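Local structure of ComZ (Thermus thermophilus, 6QVI) at residues F357-T360 with Q365-L368. The protein is a competence-associated pilin with a beta-solenoid domain on a pseudopilin-like domain, and probably serves as a DNA receptor at the pilus tip. Numbering follows the deposited sequence.
Sequences FRYT and QELL
Y359 turns the edge of its ring to the backbone of L367 and to E366 CB in the facing strand of this antiparallel pair, a worked example of how one ring can pack along a hairpin. Its CG stands anti to the backbone N (chi1 172°), which takes the ring along its own strand toward the turn and brings its CD1-CE1 side to the residues across. CE1 lies 3.7 Å from E366 CB, and E366 meets the tyrosine through CB and CG. The two side chains run aslant, the carboxylate plane turned 81° from the ring. The polar end of E366 is engaged beyond the pair: OE1 bonds T362 in the turn and OE2 forms a salt bridge with R385, while Y359 OH is hydrogen-bonded to D339 O. The same ring passes L368, CD1 lying 4.3 Å from L368 CB. With its CG also anti to the backbone N (chi1 154°), L368 carries CD1 onward along its own strand, beside R358 O and within 4.3 Å of F357 CD1. F357, Y359, E366 and L368 share one buried side of the hairpin, apolar at F357 and L368. Replacing Y359 with an alanine removes ring and hydroxyl, which would probably open a gap beside E366 CB and L368 CB and leave D339 O without this partner. On the other face T360 and L367 bring their CB atoms to 4.4 Å. Their backbones form a hydrogen-bonded pair with two weak bonds, T360 N to L367 O at 2.8 Å and L367 N to T360 O at 3.3 Å. Y359 and L368 make the adjoining non-hydrogen-bonded pair. With strand 343-348 flanking one side and strand 387-392 the other, this is a classic beta hairpin built into the interior of a mixed sheet.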
# COMPACT_ATOMS: atom_id res chain seq x y z
N PHE A 357 -24.52 7.78 -6.10
CA PHE A 357 -23.78 7.99 -7.34
C PHE A 357 -24.75 8.49 -8.40
O PHE A 357 -25.95 8.26 -8.33
CB PHE A 357 -23.05 6.72 -7.84
CG PHE A 357 -23.96 5.68 -8.44
CD1 PHE A 357 -24.32 5.73 -9.78
CD2 PHE A 357 -24.42 4.62 -7.68
CE1 PHE A 357 -25.17 4.77 -10.34
CE2 PHE A 357 -25.26 3.64 -8.23
CZ PHE A 357 -25.63 3.72 -9.56
N ARG A 358 -24.19 9.15 -9.41
CA ARG A 358 -24.99 9.72 -10.48
C ARG A 358 -24.22 9.53 -11.78
O ARG A 358 -23.00 9.74 -11.80
CB ARG A 358 -25.27 11.19 -10.23
CG ARG A 358 -26.10 11.83 -11.29
CD ARG A 358 -26.99 12.87 -10.67
NE ARG A 358 -26.21 13.79 -9.86
CZ ARG A 358 -25.75 14.95 -10.30
NH1 ARG A 358 -26.01 15.32 -11.55
NH2 ARG A 358 -25.04 15.73 -9.50
N TYR A 359 -24.89 9.07 -12.83
CA TYR A 359 -24.22 8.75 -14.08
C TYR A 359 -24.90 9.50 -15.24
O TYR A 359 -25.97 9.09 -15.72
CB TYR A 359 -24.24 7.25 -14.34
CG TYR A 359 -23.74 6.84 -15.73
CD1 TYR A 359 -22.66 7.48 -16.34
CD2 TYR A 359 -24.46 5.92 -16.48
CE1 TYR A 359 -22.24 7.10 -17.62
CE2 TYR A 359 -24.08 5.57 -17.76
CZ TYR A 359 -22.95 6.14 -18.33
OH TYR A 359 -22.57 5.76 -19.61
N THR A 360 -24.30 10.61 -15.67
CA THR A 360 -24.84 11.35 -16.80
C THR A 360 -24.30 10.78 -18.11
O THR A 360 -23.24 10.14 -18.15
CB THR A 360 -24.50 12.84 -16.69
OG1 THR A 360 -24.59 13.26 -15.32
CG2 THR A 360 -25.47 13.64 -17.48
N GLN A 365 -18.23 12.28 -23.94
CA GLN A 365 -17.38 11.89 -22.83
C GLN A 365 -18.19 11.86 -21.52
O GLN A 365 -18.43 12.91 -20.92
CB GLN A 365 -16.11 12.78 -22.81
CG GLN A 365 -15.00 11.95 -22.27
CD GLN A 365 -15.20 12.01 -20.82
OE1 GLN A 365 -15.45 13.10 -20.32
NE2 GLN A 365 -15.36 10.89 -20.15
N GLU A 366 -18.73 10.70 -21.13
CA GLU A 366 -19.61 10.58 -19.96
C GLU A 366 -19.14 10.99 -18.57
O GLU A 366 -18.01 11.36 -18.35
CB GLU A 366 -20.20 9.20 -19.88
CG GLU A 366 -20.39 8.53 -21.22
CD GLU A 366 -20.92 9.46 -22.26
OE1 GLU A 366 -21.49 10.47 -21.88
OE2 GLU A 366 -20.78 9.16 -23.45
N LEU A 367 -20.04 10.89 -17.61
CA LEU A 367 -19.70 11.29 -16.27
C LEU A 367 -20.37 10.42 -15.24
O LEU A 367 -21.52 10.08 -15.36
CB LEU A 367 -20.10 12.73 -16.07
CG LEU A 367 -19.67 13.28 -14.72
CD1 LEU A 367 -18.20 12.98 -14.58
CD2 LEU A 367 -19.90 14.77 -14.61
N LEU A 368 -19.61 10.08 -14.21
CA LEU A 368 -20.09 9.25 -13.15
C LEU A 368 -19.54 9.83 -11.89
O LEU A 368 -18.39 9.69 -11.60
CB LEU A 368 -19.54 7.86 -13.36
CG LEU A 368 -19.40 7.05 -12.12
CD1 LEU A 368 -20.66 7.26 -11.35
CD2 LEU A 368 -19.29 5.61 -12.54